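Long-range contacts in amidase, hydantoinase/carbamoylase family (Burkholderia vietnamiensis, PDB 5I4M), which probably hydrolyses N-carbamoyl-L-amino acids as a two-zinc enzyme of the peptidase M20 family: residues A[107-112]-A[150-155]; A[207-212]-A[390-395]; A[225-230]-A[368-373]; A[257-262]-A[300-305]. One frame throughout, in Å; residues are numbered along the deposited sequence. Where two conformers were deposited one is given.

Interaction 1 of 4, residues A[107-112]-A[150-155]. With ZN (zinc ion), chain D; 3PG (3-phosphoglyceric acid), chain E.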
loop_
_atom_site.group_PDB
_atom_site.type_symbol
_atom_site.label_atom_id
_atom_site.label_comp_id
_atom_site.label_asym_id
_atom_site.label_seq_id
_atom_site.Cartn_x
_atom_site.Cartn_y
_atom_site.Cartn_z
ATOM N N SER A 107 16.992 -8.455 -8.685
ATOM C CA SER A 107 16.410 -9.209 -7.586
ATOM C C SER A 107 15.061 -8.637 -7.185
ATOM O O SER A 107 14.638 -7.570 -7.637
ATOM C CB SER A 107 17.325 -9.214 -6.350
ATOM O OG SER A 107 17.156 -8.016 -5.609
ATOM N N GLN A 108 14.399 -9.380 -6.309
ATOM C CA GLN A 108 13.241 -8.894 -5.593
ATOM C C GLN A 108 13.675 -7.906 -4.516
ATOM O O GLN A 108 14.850 -7.864 -4.141
ATOM C CB GLN A 108 12.509 -10.070 -4.957
ATOM C CG GLN A 108 11.956 -11.022 -5.967
ATOM C CD GLN A 108 10.665 -10.487 -6.537
ATOM O OE1 GLN A 108 10.000 -9.666 -5.903
ATOM N NE2 GLN A 108 10.307 -10.934 -7.739
ATOM N N PRO A 109 12.736 -7.109 -3.992
ATOM C CA PRO A 109 13.068 -6.252 -2.843
ATOM C C PRO A 109 13.499 -7.054 -1.630
ATOM O O PRO A 109 14.358 -6.601 -0.865
ATOM C CB PRO A 109 11.769 -5.476 -2.586
ATOM C CG PRO A 109 10.688 -6.255 -3.290
ATOM C CD PRO A 109 11.350 -6.915 -4.466
ATOM N N THR A 110 12.907 -8.227 -1.426
ATOM C CA THR A 110 13.342 -9.190 -0.409
ATOM C C THR A 110 14.152 -10.303 -1.058
ATOM O O THR A 110 13.928 -11.497 -0.828
ATOM C CB THR A 110 12.137 -9.770 0.332
ATOM O OG1 THR A 110 11.223 -10.331 -0.621
ATOM C CG2 THR A 110 11.430 -8.705 1.140
ATOM N N GLY A 111 15.099 -9.928 -1.899
ATOM C CA GLY A 111 15.796 -10.917 -2.689
ATOM C C GLY A 111 16.903 -11.628 -1.930
ATOM O O GLY A 111 17.448 -11.149 -0.931
ATOM N N GLY A 112 17.256 -12.803 -2.444
ATOM C CA GLY A 112 18.349 -13.577 -1.903
ATOM C C GLY A 112 19.624 -13.381 -2.702
ATOM O O GLY A 112 19.643 -12.757 -3.760
ATOM N N GLU A 150 12.709 -10.473 -13.030
ATOM C CA GLU A 150 11.821 -10.771 -11.905
ATOM C C GLU A 150 10.394 -10.302 -12.159
ATOM O O GLU A 150 9.451 -10.861 -11.583
ATOM C CB GLU A 150 12.339 -10.135 -10.612
ATOM C CG GLU A 150 13.579 -10.807 -10.010
ATOM C CD GLU A 150 13.257 -12.105 -9.273
ATOM O OE1 GLU A 150 12.105 -12.580 -9.346
ATOM O OE2 GLU A 150 14.161 -12.664 -8.613
ATOM N N GLY A 151 10.217 -9.275 -12.984
ATOM C CA GLY A 151 8.884 -8.743 -13.210
ATOM C C GLY A 151 8.254 -8.077 -12.006
ATOM O O GLY A 151 7.024 -7.986 -11.937
ATOM N N SER A 152 9.065 -7.586 -11.065
ATOM C CA SER A 152 8.568 -6.956 -9.846
ATOM C C SER A 152 8.454 -5.440 -9.983
ATOM O O SER A 152 7.384 -4.868 -9.737
ATOM C CB SER A 152 9.482 -7.306 -8.664
ATOM O OG SER A 152 9.044 -6.623 -7.492
ATOM N N ARG A 153 9.539 -4.776 -10.386
ATOM C CA ARG A 153 9.499 -3.321 -10.545
ATOM C C ARG A 153 8.720 -2.925 -11.792
ATOM O O ARG A 153 7.907 -1.993 -11.758
ATOM C CB ARG A 153 10.913 -2.753 -10.619
ATOM C CG ARG A 153 10.918 -1.246 -10.850
ATOM C CD ARG A 153 12.313 -0.665 -10.998
ATOM N NE ARG A 153 12.203 0.771 -11.260
ATOM C CZ ARG A 153 13.192 1.551 -11.684
ATOM N NH1 ARG A 153 14.406 1.043 -11.902
ATOM N NH2 ARG A 153 12.956 2.843 -11.884
ATOM N N PHE A 154 8.975 -3.603 -12.904
ATOM C CA PHE A 154 8.162 -3.508 -14.105
ATOM C C PHE A 154 7.604 -4.899 -14.346
ATOM O O PHE A 154 8.339 -5.883 -14.246
ATOM C CB PHE A 154 8.962 -3.051 -15.336
ATOM C CG PHE A 154 10.043 -2.043 -15.046
ATOM C CD1 PHE A 154 11.290 -2.459 -14.596
ATOM C CD2 PHE A 154 9.839 -0.696 -15.293
ATOM C CE1 PHE A 154 12.298 -1.548 -14.349
ATOM C CE2 PHE A 154 10.843 0.231 -15.050
ATOM C CZ PHE A 154 12.076 -0.193 -14.573
ATOM N N ALA A 155 6.314 -4.984 -14.636
ATOM C CA ALA A 155 5.722 -6.290 -14.830
ATOM C C ALA A 155 5.346 -6.489 -16.299
ATOM O O ALA A 155 5.093 -5.518 -17.013
ATOM C CB ALA A 155 4.470 -6.460 -13.957
HETATM ZN ZN ZN D . 13.205 -14.483 -8.459
HETATM C C1 3PG E . 8.653 -16.028 -11.259
HETATM O O1 3PG E . 8.057 -15.447 -10.334
HETATM O O2 3PG E . 8.607 -17.267 -11.420
HETATM C C2 3PG E . 9.450 -15.187 -12.214
HETATM O O3 3PG E . 9.658 -15.896 -13.448
HETATM C C3 3PG E . 10.789 -14.892 -11.578
HETATM O O1P 3PG E . 11.514 -16.114 -11.417
HETATM P P 3PG E . 12.809 -16.148 -10.416
HETATM O O2P 3PG E . 13.616 -14.908 -10.721
HETATM O O3P 3PG E . 12.191 -16.115 -9.026
HETATM O O4P 3PG E . 13.529 -17.452 -10.801
HETATM O O HOH W 1 15.310 -12.165 -6.141
#
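The amide of Gln108 meets the carboxylate of Glu150. NE2 of Gln108 donates to OE1 of Glu150 at 2.9 Å in a nearly straight bond (168°). The acceptor lies in the amide plane, but OE1 is approached from above the carboxylate, and the two planes stand 85° apart. A bend at chi2 (-80°) turns the Gln108 amide toward this oxygen. A water bridges Gln108 N and Glu150 OE2, with its oxygen 2.8 Å from OE2.

The same carboxylate is also a zinc ligand. Glu150 OE1 and OE2 grip one zinc ion at 2.4 and 2.1 Å, and the phosphate of 3-phosphoglyceric acid chelates the same ion. Asp115 and His403 complete the site. This is one site of the two-zinc centre of the M20 family, and Gln108 is a second-shell residue that probably helps hold the carboxylate in place.

Van der Waals contacts add to this. Gln108 CG lies 3.7 Å from Glu150 CD, and Pro109 CD lies 3.8 Å from Ser152 OG.

The second subunit supplies further hydrogen bonds. Ser294 of that subunit bonds to Gln108 OE1 and Ser152 OG, and Asn296 of that subunit bonds to Gln108 NE2 and Glu150 O.

Interaction 2 of 4, residues A[207-212]-A[390-395]. With ZN (zinc ion), chain C.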
loop_
_atom_site.group_PDB
_atom_site.type_symbol
_atom_site.label_atom_id
_atom_site.label_comp_id
_atom_site.label_asym_id
_atom_site.label_seq_id
_atom_site.Cartn_x
_atom_site.Cartn_y
_atom_site.Cartn_z
ATOM N N ALA A 207 21.038 -23.781 -25.275
ATOM C CA ALA A 207 21.014 -22.885 -24.126
ATOM C C ALA A 207 20.814 -23.702 -22.859
ATOM O O ALA A 207 20.069 -24.686 -22.859
ATOM C CB ALA A 207 19.906 -21.836 -24.260
ATOM N N PHE A 208 21.516 -23.319 -21.791
ATOM C CA PHE A 208 21.358 -23.930 -20.480
ATOM C C PHE A 208 21.320 -22.815 -19.447
ATOM O O PHE A 208 22.107 -21.874 -19.533
ATOM C CB PHE A 208 22.516 -24.881 -20.127
ATOM C CG PHE A 208 22.650 -26.062 -21.041
ATOM C CD1 PHE A 208 21.986 -27.246 -20.764
ATOM C CD2 PHE A 208 23.459 -25.997 -22.163
ATOM C CE1 PHE A 208 22.108 -28.342 -21.606
ATOM C CE2 PHE A 208 23.598 -27.080 -23.002
ATOM C CZ PHE A 208 22.919 -28.261 -22.724
ATOM N N GLU A 209 20.426 -22.921 -18.468
ATOM C CA GLU A 209 20.417 -21.993 -17.344
ATOM C C GLU A 209 20.558 -22.767 -16.038
ATOM O O GLU A 209 19.821 -23.723 -15.780
ATOM C CB GLU A 209 19.147 -21.133 -17.328
ATOM C CG GLU A 209 19.064 -20.187 -16.104
ATOM C CD GLU A 209 17.974 -19.141 -16.238
ATOM O OE1 GLU A 209 17.273 -19.160 -17.266
ATOM O OE2 GLU A 209 17.832 -18.281 -15.332
ATOM N N LEU A 210 21.511 -22.345 -15.225
ATOM C CA LEU A 210 21.751 -22.883 -13.895
ATOM C C LEU A 210 21.036 -22.002 -12.870
ATOM O O LEU A 210 21.136 -20.771 -12.930
ATOM C CB LEU A 210 23.265 -22.922 -13.640
ATOM C CG LEU A 210 23.778 -23.182 -12.227
ATOM C CD1 LEU A 210 23.402 -24.574 -11.777
ATOM C CD2 LEU A 210 25.303 -22.985 -12.209
ATOM N N HIS A 211 20.293 -22.617 -11.948
ATOM C CA HIS A 211 19.477 -21.839 -11.013
ATOM C C HIS A 211 19.262 -22.637 -9.735
ATOM O O HIS A 211 19.284 -23.868 -9.753
ATOM C CB HIS A 211 18.121 -21.504 -11.643
ATOM C CG HIS A 211 17.483 -20.261 -11.107
ATOM N ND1 HIS A 211 16.889 -20.201 -9.862
ATOM C CD2 HIS A 211 17.315 -19.037 -11.666
ATOM C CE1 HIS A 211 16.387 -18.988 -9.678
ATOM N NE2 HIS A 211 16.635 -18.264 -10.755
ATOM N N ILE A 212 19.046 -21.938 -8.616
ATOM C CA ILE A 212 18.631 -22.661 -7.419
ATOM C C ILE A 212 17.182 -23.101 -7.599
ATOM O O ILE A 212 16.398 -22.462 -8.318
ATOM C CB ILE A 212 18.798 -21.825 -6.135
ATOM C CG1 ILE A 212 18.029 -20.507 -6.248
ATOM C CG2 ILE A 212 20.277 -21.575 -5.836
ATOM C CD1 ILE A 212 17.678 -19.913 -4.898
ATOM N N THR A 390 16.990 -26.130 -25.283
ATOM C CA THR A 390 17.247 -25.525 -23.975
ATOM C C THR A 390 16.885 -26.500 -22.861
ATOM O O THR A 390 15.900 -27.227 -22.979
ATOM C CB THR A 390 16.408 -24.246 -23.791
ATOM O OG1 THR A 390 16.699 -23.309 -24.833
ATOM C CG2 THR A 390 16.642 -23.588 -22.413
ATOM N N SER A 391 17.657 -26.504 -21.771
ATOM C CA SER A 391 17.158 -27.070 -20.518
ATOM C C SER A 391 17.845 -26.336 -19.372
ATOM O O SER A 391 18.545 -25.342 -19.584
ATOM C CB SER A 391 17.365 -28.593 -20.461
ATOM O OG SER A 391 18.712 -28.950 -20.178
ATOM N N MET A 392 17.624 -26.809 -18.149
ATOM C CA MET A 392 18.137 -26.130 -16.966
ATOM C C MET A 392 18.799 -27.110 -16.009
ATOM O O MET A 392 18.551 -28.317 -16.038
ATOM C CB MET A 392 17.028 -25.377 -16.220
ATOM C CG MET A 392 16.347 -24.298 -17.051
ATOM S SD MET A 392 15.208 -23.343 -16.016
ATOM C CE MET A 392 16.395 -22.448 -14.994
ATOM N N VAL A 393 19.643 -26.547 -15.148
ATOM C CA VAL A 393 20.319 -27.258 -14.068
ATOM C C VAL A 393 19.867 -26.618 -12.766
ATOM O O VAL A 393 20.009 -25.406 -12.600
ATOM C CB VAL A 393 21.845 -27.163 -14.191
ATOM C CG1 VAL A 393 22.522 -27.955 -13.062
ATOM C CG2 VAL A 393 22.315 -27.623 -15.559
ATOM N N PHE A 394 19.304 -27.419 -11.859
ATOM C CA PHE A 394 18.950 -26.958 -10.522
ATOM C C PHE A 394 19.953 -27.481 -9.501
ATOM O O PHE A 394 20.498 -28.577 -9.648
ATOM C CB PHE A 394 17.557 -27.429 -10.087
ATOM C CG PHE A 394 16.406 -26.536 -10.535
ATOM C CD1 PHE A 394 16.615 -25.406 -11.318
ATOM C CD2 PHE A 394 15.108 -26.849 -10.154
ATOM C CE1 PHE A 394 15.548 -24.610 -11.710
ATOM C CE2 PHE A 394 14.039 -26.060 -10.542
ATOM C CZ PHE A 394 14.260 -24.935 -11.322
ATOM N N VAL A 395 20.173 -26.689 -8.461
ATOM C CA VAL A 395 20.765 -27.154 -7.207
ATOM C C VAL A 395 19.766 -26.832 -6.107
ATOM O O VAL A 395 18.823 -26.054 -6.332
ATOM C CB VAL A 395 22.143 -26.501 -6.940
ATOM C CG1 VAL A 395 23.068 -26.698 -8.129
ATOM C CG2 VAL A 395 21.986 -25.021 -6.564
HETATM ZN ZN ZN C . 15.443 -16.380 -10.976
HETATM O O HOH W 2 15.121 -16.916 -13.069
#
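Glu209 and Met392 lie side by side and point the same way from two parallel strands. The methyl CE of Met392 rests on the aliphatic part of Glu209, 3.7 Å from CG. A bend at chi3 (70°) folds this methyl back toward strand 207-212. The Glu209 carboxylate bonds to Ser103 OG and Ala381 N. On the same face, the Phe394 ring lies against the strand's end. Phe394 CE1 is 4.0 Å from His211 CB, and Ile212 O lies over one ring face, toward the rim.

His211 turns its imidazole away from strand 390-395. NE2 binds a zinc ion at 2.2 Å. ND1 donates to Ile212 O at 2.8 Å, in the plane of both the ring and the carbonyl, on a lone pair. The two bonds fix the ring's rotation, and the carbonyl probably makes the imidazole a stronger zinc ligand. His104 and Asp115 bind the same ion.

The opposite face is largely apolar. Leu210 CD1 reaches Val393 CG1 at 3.7 Å, and Ile212 CG2 meets Val395 CG2 at 3.9 Å. Five backbone hydrogen bonds, their donors alternating between strands, run from Ser391 N–Ala207 O to Val395 N–His211 O.

Helix 411-429 packs on Phe208 and Val393, and helix 353-365 on Phe208 and Ser391. Helix 380-384 covers Ala207, Thr390 and Met392. Strand 99-103 flanks 207-212, and strand 225-242 flanks 390-395.

Interaction 3 of 4, residues A[225-230]-A[368-373]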
loop_
_atom_site.group_PDB
_atom_site.type_symbol
_atom_site.label_atom_id
_atom_site.label_comp_id
_atom_site.label_asym_id
_atom_site.label_seq_id
_atom_site.Cartn_x
_atom_site.Cartn_y
_atom_site.Cartn_z
ATOM N N ILE A 225 21.622 -32.465 -7.638
ATOM C CA ILE A 225 21.337 -31.850 -8.933
ATOM C C ILE A 225 19.880 -32.107 -9.292
ATOM O O ILE A 225 19.393 -33.235 -9.166
ATOM C CB ILE A 225 22.270 -32.401 -10.032
ATOM C CG1 ILE A 225 23.732 -32.071 -9.717
ATOM C CG2 ILE A 225 21.888 -31.849 -11.418
ATOM C CD1 ILE A 225 24.022 -30.584 -9.757
ATOM N N GLY A 226 19.184 -31.059 -9.737
ATOM C CA GLY A 226 17.906 -31.209 -10.384
ATOM C C GLY A 226 18.070 -31.170 -11.888
ATOM O O GLY A 226 18.499 -30.160 -12.451
ATOM N N VAL A 227 17.725 -32.280 -12.536
ATOM C CA VAL A 227 17.693 -32.367 -13.993
ATOM C C VAL A 227 16.340 -31.808 -14.423
ATOM O O VAL A 227 15.315 -32.491 -14.345
ATOM C CB VAL A 227 17.913 -33.802 -14.481
ATOM C CG1 VAL A 227 17.858 -33.877 -15.999
ATOM C CG2 VAL A 227 19.266 -34.318 -13.982
ATOM N N VAL A 228 16.316 -30.541 -14.826
ATOM C CA VAL A 228 15.041 -29.868 -15.054
ATOM C C VAL A 228 14.492 -30.296 -16.405
ATOM O O VAL A 228 15.114 -30.047 -17.445
ATOM C CB VAL A 228 15.191 -28.344 -14.992
ATOM C CG1 VAL A 228 13.807 -27.689 -15.069
ATOM C CG2 VAL A 228 15.915 -27.922 -13.711
ATOM N N THR A 229 13.309 -30.909 -16.392
ATOM C CA THR A 229 12.692 -31.443 -17.600
ATOM C C THR A 229 11.587 -30.562 -18.148
ATOM O O THR A 229 11.299 -30.631 -19.346
ATOM C CB THR A 229 12.096 -32.827 -17.327
ATOM O OG1 THR A 229 11.078 -32.706 -16.325
ATOM C CG2 THR A 229 13.173 -33.789 -16.839
ATOM N N ASP A 230 10.957 -29.760 -17.292
ATOM C CA ASP A 230 9.790 -28.960 -17.640
ATOM C C ASP A 230 9.782 -27.717 -16.766
ATOM O O ASP A 230 10.480 -27.638 -15.754
ATOM C CB ASP A 230 8.481 -29.728 -17.420
ATOM C CG ASP A 230 8.403 -31.005 -18.220
ATOM O OD1 ASP A 230 8.921 -32.042 -17.743
ATOM O OD2 ASP A 230 7.788 -30.981 -19.312
ATOM N N TYR A 368 27.290 -37.060 -8.946
ATOM C CA TYR A 368 26.329 -36.332 -8.132
ATOM C C TYR A 368 24.993 -37.064 -8.116
ATOM O O TYR A 368 24.555 -37.604 -9.137
ATOM C CB TYR A 368 26.114 -34.916 -8.679
ATOM C CG TYR A 368 27.322 -34.010 -8.634
ATOM C CD1 TYR A 368 28.181 -33.999 -7.542
ATOM C CD2 TYR A 368 27.596 -33.155 -9.689
ATOM C CE1 TYR A 368 29.277 -33.160 -7.513
ATOM C CE2 TYR A 368 28.681 -32.321 -9.667
ATOM C CZ TYR A 368 29.518 -32.319 -8.583
ATOM O OH TYR A 368 30.596 -31.466 -8.583
ATOM N N SER A 369 24.335 -37.063 -6.959
ATOM C CA SER A 369 22.958 -37.537 -6.891
ATOM C C SER A 369 22.038 -36.563 -7.621
ATOM O O SER A 369 22.262 -35.347 -7.606
ATOM C CB SER A 369 22.519 -37.683 -5.438
ATOM O OG SER A 369 22.613 -36.440 -4.757
ATOM N N HIS A 370 21.003 -37.096 -8.278
ATOM C CA HIS A 370 20.125 -36.218 -9.045
ATOM C C HIS A 370 18.735 -36.825 -9.161
ATOM O O HIS A 370 18.532 -38.021 -8.929
ATOM C CB HIS A 370 20.697 -35.927 -10.444
ATOM C CG HIS A 370 20.984 -37.156 -11.253
ATOM N ND1 HIS A 370 20.037 -37.769 -12.044
ATOM C CD2 HIS A 370 22.118 -37.884 -11.391
ATOM C CE1 HIS A 370 20.576 -38.820 -12.638
ATOM N NE2 HIS A 370 21.837 -38.914 -12.256
ATOM N N ARG A 371 17.771 -35.972 -9.502
ATOM C CA ARG A 371 16.444 -36.427 -9.898
ATOM C C ARG A 371 15.872 -35.461 -10.925
ATOM O O ARG A 371 16.258 -34.291 -10.992
ATOM C CB ARG A 371 15.488 -36.539 -8.706
ATOM C CG ARG A 371 15.294 -35.231 -7.944
ATOM C CD ARG A 371 13.990 -35.249 -7.173
ATOM N NE ARG A 371 12.858 -34.974 -8.050
ATOM C CZ ARG A 371 11.583 -35.114 -7.704
ATOM N NH1 ARG A 371 11.260 -35.547 -6.497
ATOM N NH2 ARG A 371 10.626 -34.821 -8.572
ATOM N N ASP A 372 14.945 -35.968 -11.729
ATOM C CA ASP A 372 14.195 -35.109 -12.636
ATOM C C ASP A 372 13.303 -34.171 -11.832
ATOM O O ASP A 372 12.754 -34.551 -10.796
ATOM C CB ASP A 372 13.326 -35.948 -13.578
ATOM C CG ASP A 372 14.130 -36.722 -14.596
ATOM O OD1 ASP A 372 15.358 -36.527 -14.672
ATOM O OD2 ASP A 372 13.518 -37.526 -15.338
ATOM N N ILE A 373 13.130 -32.941 -12.322
ATOM C CA ILE A 373 12.336 -31.971 -11.577
ATOM C C ILE A 373 11.686 -30.970 -12.528
ATOM O O ILE A 373 12.190 -30.690 -13.622
ATOM C CB ILE A 373 13.207 -31.267 -10.511
ATOM C CG1 ILE A 373 12.330 -30.487 -9.530
ATOM C CG2 ILE A 373 14.255 -30.393 -11.185
ATOM C CD1 ILE A 373 13.004 -30.214 -8.175
#
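Ile225 sits against Tyr368 and His370 where two parallel strands begin to pair. Ile225 CB is 3.9 Å from His370 CB and also meets Ser369 O. CG1 lies beside the backbone N, anti to the carbonyl carbon (chi1 -62°). This brings Ile225 CG1 to 3.9 Å from Tyr368 CB and 4.0 Å from Tyr368 CD2. At the tip, Ile225 CD1 is 4.4 Å from Tyr368 CD2. The side chain also packs on Val420.

Val227 continues this face. It runs alongside His370 and Asp372, with Val227 CG2 4.0 Å from His370 ND1 and Val227 CB 3.7 Å from Asp372 OD1. Thr229 crosses Asp372 at about a right angle and sets its methyl CG2 against the carboxylate carbon. The carboxylate has its charged partner in Arg360, and His370 NE2 bonds to Asp364. On the other face, Ile373 CG2 packs over Gly226 CA at 3.8 Å and touches Val228 CG2.

The backbone ladder has five hydrogen bonds. It opens with Ile225 N to Ser369 O and closes with Thr229 N to Ile373 O, 3.0 Å long.

The two faces have different covers. Helix 353-365 packs on Val227 and His370, and helix 411-429 covers the same side at Ile225 and Tyr368. Helix 217-220 packs on Arg371 and Ile373. Strand 225-242 pairs in parallel with 370-375 here and also runs antiparallel to strand 390-395.

Interaction 4 of 4, residues A[257-262]-A[300-305]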
loop_
_atom_site.group_PDB
_atom_site.type_symbol
_atom_site.label_atom_id
_atom_site.label_comp_id
_atom_site.label_asym_id
_atom_site.label_seq_id
_atom_site.Cartn_x
_atom_site.Cartn_y
_atom_site.Cartn_z
ATOM N N ARG A 257 -19.855 0.690 -0.570
ATOM C CA ARG A 257 -19.211 0.009 -1.688
ATOM C C ARG A 257 -17.717 0.053 -1.406
ATOM O O ARG A 257 -16.989 0.913 -1.908
ATOM C CB ARG A 257 -19.603 0.645 -3.018
ATOM C CG ARG A 257 -21.117 0.590 -3.233
ATOM C CD ARG A 257 -21.515 0.774 -4.685
ATOM N NE ARG A 257 -21.234 2.108 -5.200
ATOM C CZ ARG A 257 -20.445 2.360 -6.244
ATOM N NH1 ARG A 257 -20.257 3.608 -6.650
ATOM N NH2 ARG A 257 -19.847 1.369 -6.892
ATOM N N ASP A 258 -17.279 -0.882 -0.558
ATOM C CA ASP A 258 -15.927 -0.941 -0.011
ATOM C C ASP A 258 -15.034 -1.761 -0.939
ATOM O O ASP A 258 -15.188 -2.985 -1.039
ATOM C CB ASP A 258 -15.986 -1.552 1.391
ATOM C CG ASP A 258 -14.676 -1.443 2.143
ATOM O OD1 ASP A 258 -13.617 -1.612 1.499
ATOM O OD2 ASP A 258 -14.711 -1.187 3.383
ATOM N N ALA A 259 -14.084 -1.092 -1.604
ATOM C CA ALA A 259 -13.230 -1.796 -2.558
ATOM C C ALA A 259 -12.220 -2.699 -1.861
ATOM O O ALA A 259 -11.776 -3.691 -2.448
ATOM C CB ALA A 259 -12.502 -0.801 -3.467
ATOM N N LEU A 260 -11.826 -2.377 -0.632
ATOM C CA LEU A 260 -10.918 -3.274 0.073
ATOM C C LEU A 260 -11.647 -4.510 0.593
ATOM O O LEU A 260 -11.070 -5.598 0.649
ATOM C CB LEU A 260 -10.216 -2.513 1.210
ATOM C CG LEU A 260 -9.219 -3.319 2.053
ATOM C CD1 LEU A 260 -8.138 -3.907 1.159
ATOM C CD2 LEU A 260 -8.601 -2.444 3.146
ATOM N N LEU A 261 -12.906 -4.374 0.988
ATOM C CA LEU A 261 -13.687 -5.560 1.307
ATOM C C LEU A 261 -13.722 -6.504 0.116
ATOM O O LEU A 261 -13.523 -7.717 0.265
ATOM C CB LEU A 261 -15.100 -5.159 1.720
ATOM C CG LEU A 261 -16.031 -6.289 2.172
ATOM C CD1 LEU A 261 -15.500 -6.958 3.450
ATOM C CD2 LEU A 261 -17.434 -5.772 2.365
ATOM N N GLY A 262 -13.946 -5.954 -1.080
ATOM C CA GLY A 262 -13.931 -6.777 -2.284
ATOM C C GLY A 262 -12.571 -7.393 -2.540
ATOM O O GLY A 262 -12.451 -8.604 -2.750
ATOM N N GLY A 300 -12.061 3.414 -1.634
ATOM C CA GLY A 300 -12.856 3.591 -2.834
ATOM C C GLY A 300 -12.234 2.956 -4.059
ATOM O O GLY A 300 -12.906 2.789 -5.080
ATOM N N ARG A 301 -10.954 2.585 -3.977
ATOM C CA ARG A 301 -10.271 1.958 -5.103
ATOM C C ARG A 301 -9.156 1.071 -4.570
ATOM O O ARG A 301 -8.385 1.499 -3.712
ATOM C CB ARG A 301 -9.704 3.017 -6.061
ATOM C CG ARG A 301 -9.215 2.459 -7.389
ATOM C CD ARG A 301 -8.733 3.560 -8.339
ATOM N NE ARG A 301 -7.436 4.121 -7.956
ATOM C CZ ARG A 301 -7.251 5.358 -7.498
ATOM N NH1 ARG A 301 -8.279 6.187 -7.361
ATOM N NH2 ARG A 301 -6.029 5.770 -7.177
ATOM N N VAL A 302 -9.073 -0.162 -5.061
ATOM C CA VAL A 302 -7.966 -1.034 -4.673
ATOM C C VAL A 302 -7.437 -1.724 -5.922
ATOM O O VAL A 302 -8.202 -2.341 -6.675
ATOM C CB VAL A 302 -8.361 -2.074 -3.604
ATOM C CG1 VAL A 302 -7.156 -2.988 -3.301
ATOM C CG2 VAL A 302 -8.842 -1.379 -2.320
ATOM N N PHE A 303 -6.133 -1.604 -6.139
ATOM C CA PHE A 303 -5.411 -2.335 -7.174
ATOM C C PHE A 303 -4.716 -3.522 -6.524
ATOM O O PHE A 303 -4.143 -3.387 -5.438
ATOM C CB PHE A 303 -4.374 -1.421 -7.840
ATOM C CG PHE A 303 -3.363 -2.144 -8.703
ATOM C CD1 PHE A 303 -2.183 -2.638 -8.153
ATOM C CD2 PHE A 303 -3.580 -2.296 -10.062
ATOM C CE1 PHE A 303 -1.242 -3.301 -8.948
ATOM C CE2 PHE A 303 -2.642 -2.943 -10.866
ATOM C CZ PHE A 303 -1.474 -3.446 -10.304
ATOM N N PHE A 304 -4.754 -4.681 -7.185
ATOM C CA PHE A 304 -3.994 -5.815 -6.665
ATOM C C PHE A 304 -3.682 -6.784 -7.799
ATOM O O PHE A 304 -4.250 -6.703 -8.894
ATOM C CB PHE A 304 -4.722 -6.517 -5.512
ATOM C CG PHE A 304 -6.062 -7.088 -5.888
ATOM C CD1 PHE A 304 -7.188 -6.281 -5.922
ATOM C CD2 PHE A 304 -6.188 -8.422 -6.195
ATOM C CE1 PHE A 304 -8.425 -6.807 -6.268
ATOM C CE2 PHE A 304 -7.418 -8.951 -6.543
ATOM C CZ PHE A 304 -8.533 -8.138 -6.581
ATOM N N THR A 305 -2.754 -7.697 -7.518
ATOM C CA THR A 305 -2.262 -8.652 -8.500
ATOM C C THR A 305 -2.690 -10.062 -8.134
ATOM O O THR A 305 -2.934 -10.378 -6.964
ATOM C CB THR A 305 -0.732 -8.603 -8.610
ATOM O OG1 THR A 305 -0.143 -8.923 -7.340
ATOM C CG2 THR A 305 -0.280 -7.215 -9.038
#
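Val302 CG2 packs against the first turn of helix 259-276. Val302 CG2 lies 3.9 Å from Ala259 CB and 4.0 Å from Leu260 CB. Val302 CG2 also presses on the peptide between these residues, 3.7 Å from Ala259 C and 3.6 Å from Leu260 N. The methyl is anti to the carbonyl carbon of Val302, because CG1 takes the place anti to the backbone N (chi1 178°). Ala259 CB points toward the strand and rests on its backbone, 3.8 Å from both Gly300 C and Arg301 N.

The next shell sets the helix start. Asp258 is the N-cap. Asp258 OD1 accepts from Leu261 N at 2.9 Å and, weakly, from Leu260 N. The Leu261 N-H meets this oxygen from above the carboxylate plane. On the strand side, Gly300 and Arg301 both face His291, a classic beta bulge.

Farther out, Met288 of strand 282-291 touches both Leu260 and Val302. Ala263 of the helix also packs on Val302. Val285 of the second subunit packs on Leu260. The contact thus joins helix and sheet within the M20 dimerisation domain.

The cap bonds lie within the helix start, and the bulge bonds join two strands. Just outside the segments, Pro299 shares a backbone bond with Ala259. Between the segments, methyl and methylene groups meet each other and the opposite backbone, so apolar packing makes this contact.

Overall arrangement
Interactions 1, 2 and 4 are buried, and interaction 3 is partly buried. Interactions 2 and 3 adjoin, with centres 10 Å apart. Both are parallel ladders, and Phe394 O probably bonds to Gly226 N between them. Interaction 2 carries a zinc ligand, while interaction 3 has charged groups at its margin. Interaction 1 joins two loops, and polar and metal bonds dominate it. It holds a ligand of the other zinc ion. Interaction 4 lies about 40 Å from interaction 2, centre to centre, and is apolar. Strand 225-242 links the regions, since it pairs with 370-375, 390-395 and 297-310. Interactions 1 and 4 both touch the second subunit.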